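PDB 4FN7: enoyl-CoA hydratase/isomerase family protein from Mycobacterium tuberculosis, which is probably a crotonase-superfamily enzyme acting on enoyl-CoA thioesters, as a hydratase or isomerase, in lipid metabolism. Local coordinates for residues G108-S113 with A128-I133. Numbering follows the deposited sequence.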
ATOM      1  N   GLY A 108      13.990  -6.957  15.415  1.00  9.58           N
ATOM      2  CA  GLY A 108      14.969  -6.871  14.346  1.00  9.62           C
ATOM      3  C   GLY A 108      14.336  -6.428  13.035  1.00  9.28           C
ATOM      4  O   GLY A 108      14.899  -5.601  12.315  1.00  9.82           O
ATOM      5  N   ALA A 109      13.174  -6.984  12.705  1.00  9.95           N
ATOM      6  CA  ALA A 109      12.448  -6.553  11.513  1.00  9.11           C
ATOM      7  C   ALA A 109      11.929  -5.124  11.664  1.00  8.37           C
ATOM      8  O   ALA A 109      11.900  -4.370  10.693  1.00  9.53           O
ATOM      9  CB  ALA A 109      11.293  -7.499  11.209  1.00  9.97           C
ATOM     10  N   PHE A 110      11.518  -4.747  12.872  1.00  8.83           N
ATOM     11  CA  PHE A 110      11.019  -3.388  13.092  1.00  8.86           C
ATOM     12  C   PHE A 110      12.158  -2.381  12.938  1.00  9.16           C
ATOM     13  O   PHE A 110      11.985  -1.339  12.314  1.00 10.01           O
ATOM     14  CB  PHE A 110      10.345  -3.245  14.464  1.00  9.54           C
ATOM     15  CG  PHE A 110       9.326  -4.319  14.753  1.00 10.55           C
ATOM     16  CD1 PHE A 110       8.615  -4.923  13.726  1.00 11.22           C
ATOM     17  CD2 PHE A 110       9.102  -4.739  16.052  1.00 11.26           C
ATOM     18  CE1 PHE A 110       7.693  -5.936  13.996  1.00 10.95           C
ATOM     19  CE2 PHE A 110       8.187  -5.751  16.330  1.00 11.82           C
ATOM     20  CZ  PHE A 110       7.483  -6.346  15.298  1.00 12.54           C
ATOM     21  N   LEU A 111      13.320  -2.699  13.498  1.00  9.50           N
ATOM     22  CA  LEU A 111      14.498  -1.854  13.319  1.00 10.04           C
ATOM     23  C   LEU A 111      14.851  -1.725  11.834  1.00  8.59           C
ATOM     24  O   LEU A 111      15.101  -0.622  11.323  1.00  9.63           O
ATOM     25  CB  LEU A 111      15.673  -2.442  14.100  1.00 10.43           C
ATOM     26  CG  LEU A 111      17.014  -1.727  13.950  1.00 12.39           C
ATOM     27  CD1 LEU A 111      16.899  -0.298  14.416  1.00 14.96           C
ATOM     28  CD2 LEU A 111      18.097  -2.451  14.731  1.00 13.65           C
ATOM     29  N   LEU A 112      14.889  -2.852  11.137  1.00  9.39           N
ATOM     30  CA  LEU A 112      15.203  -2.856   9.714  1.00  9.01           C
ATOM     31  C   LEU A 112      14.279  -1.889   8.965  1.00  8.63           C
ATOM     32  O   LEU A 112      14.707  -1.158   8.067  1.00  9.15           O
ATOM     33  CB  LEU A 112      15.043  -4.273   9.153  1.00 10.08           C
ATOM     34  CG  LEU A 112      15.306  -4.475   7.662  1.00 11.13           C
ATOM     35  CD1 LEU A 112      16.753  -4.184   7.331  1.00 13.90           C
ATOM     36  CD2 LEU A 112      14.929  -5.893   7.250  1.00 11.92           C
ATOM     37  N   SER A 113      13.012  -1.874   9.369  1.00  8.52           N
ATOM     38  CA  SER A 113      11.965  -1.099   8.717  1.00  8.88           C
ATOM     39  C   SER A 113      12.069   0.402   8.987  1.00  8.52           C
ATOM     40  O   SER A 113      11.246   1.172   8.501  1.00  9.48           O
ATOM     41  CB  SER A 113      10.585  -1.609   9.160  1.00 10.61           C
ATOM     42  OG  SER A 113      10.412  -2.985   8.847  1.00 10.96           O
ATOM     43  N   ALA A 128       7.869 -10.840  11.523  1.00  9.18           N
ATOM     44  CA  ALA A 128       7.352 -10.546  12.854  1.00  9.32           C
ATOM     45  C   ALA A 128       6.757 -11.856  13.372  1.00  9.46           C
ATOM     46  O   ALA A 128       5.631 -12.208  13.018  1.00 11.06           O
ATOM     47  CB  ALA A 128       6.287  -9.452  12.799  1.00 10.54           C
ATOM     48  N   ASN A 129       7.520 -12.590  14.177  1.00  9.86           N
ATOM     49  CA  ASN A 129       7.103 -13.923  14.605  1.00 10.47           C
ATOM     50  C   ASN A 129       6.269 -13.928  15.883  1.00 10.90           C
ATOM     51  O   ASN A 129       5.956 -14.998  16.410  1.00 11.26           O
ATOM     52  CB  ASN A 129       8.327 -14.833  14.776  1.00 12.07           C
ATOM     53  CG  ASN A 129       9.142 -14.491  16.006  1.00 11.72           C
ATOM     54  OD1 ASN A 129       9.186 -13.335  16.425  1.00 12.32           O
ATOM     55  ND2 ASN A 129       9.805 -15.493  16.586  1.00 13.53           N
ATOM     56  N   GLU A 130       5.907 -12.741  16.364  1.00 10.80           N
ATOM     57  CA  GLU A 130       5.183 -12.580  17.623  1.00 11.63           C
ATOM     58  C   GLU A 130       4.014 -13.559  17.781  1.00 10.18           C
ATOM     59  O   GLU A 130       3.933 -14.286  18.773  1.00 11.35           O
ATOM     60  CB  GLU A 130       4.681 -11.140  17.770  1.00 11.07           C
ATOM     61  CG  GLU A 130       5.722 -10.136  18.281  1.00 12.49           C
ATOM     62  CD  GLU A 130       6.686  -9.609  17.216  1.00 13.25           C
ATOM     63  OE1 GLU A 130       6.703 -10.119  16.083  1.00 13.71           O
ATOM     64  OE2 GLU A 130       7.440  -8.657  17.524  1.00 15.43           O
ATOM     65  N   VAL A 131       3.115 -13.587  16.804  1.00 10.17           N
ATOM     66  CA  VAL A 131       1.905 -14.398  16.927  1.00 10.22           C
ATOM     67  C   VAL A 131       2.230 -15.888  16.984  1.00 10.81           C
ATOM     68  O   VAL A 131       1.530 -16.652  17.653  1.00 11.80           O
ATOM     69  CB  VAL A 131       0.911 -14.074  15.788  1.00 11.78           C
ATOM     70  CG1 VAL A 131      -0.195 -15.119  15.700  1.00 13.35           C
ATOM     71  CG2 VAL A 131       0.329 -12.665  15.983  1.00 12.76           C
ATOM     72  N   ALA A 132       3.315 -16.294  16.333  1.00 10.33           N
ATOM     73  CA  ALA A 132       3.724 -17.697  16.350  1.00 12.72           C
ATOM     74  C   ALA A 132       4.189 -18.142  17.735  1.00 14.14           C
ATOM     75  O   ALA A 132       4.096 -19.323  18.076  1.00 16.21           O
ATOM     76  CB  ALA A 132       4.811 -17.957  15.311  1.00 13.29           C
ATOM     77  N   ILE A 133       4.691 -17.207  18.539  1.00 13.40           N
ATOM     78  CA  ILE A 133       5.184 -17.557  19.869  1.00 14.78           C
ATOM     79  C   ILE A 133       4.355 -16.959  21.012  1.00 15.55           C
ATOM     80  O   ILE A 133       4.806 -16.908  22.157  1.00 18.63           O
ATOM     81  CB  ILE A 133       6.695 -17.247  20.041  1.00 17.95           C
ATOM     82  CG1 ILE A 133       6.967 -15.741  20.005  1.00 17.97           C
ATOM     83  CG2 ILE A 133       7.515 -17.979  18.979  1.00 18.01           C
ATOM     84  CD1 ILE A 133       8.400 -15.378  20.332  1.00 19.81           C
TER
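Phe-110 meets Glu-130 edge-on, and the pair illustrates how a buried carboxylate can be received by the rim of an aromatic ring. OE2 of Glu-130 lies close to the ring plane, 3.2 Å from CZ and equally near CE2 of Phe-110, so it faces the C-H edge, where the ring carries partial positive charge, and not the electron-rich face. The two side chains reach toward each other across the gap, with ring and carboxylate planes only 23° apart. No hydrogen bond crosses between the segments; with the oxygen at the ring edge, the polar part is consistent with a weak C-H···O attraction. The next carbon round the ring, CE1 of Phe-110, packs obliquely on the methyl CB of Ala-128 at 4.0 Å, adding a small apolar patch.

Torsions bring the partners together. In Phe-110, CG lies opposite the carbonyl carbon across the CA-CB bond (chi1 -50°), which carries the CZ edge of the ring out from the helix; the glutamate chain bends at chi2 (81°), turning its carboxylate toward that edge. Further back, the last turn of the helix is closed by Ser-113, which donates two hydrogen bonds to Ala-109 O, from its N and its OG, one above and one below the carbonyl plane, OG at 2.7 Å.

Helix 107-112 is thus joined to the loop that follows strand 126-127 in the crotonase fold. Met-145 of helix 139-148 touches both Phe-110 and Ala-128, Phe-83 of helix 73-90 packs against the ring, and beyond Glu-130 the loop reaches a second subunit through Val-131, while strand 103-105 lies against Leu-112 and Asn-129.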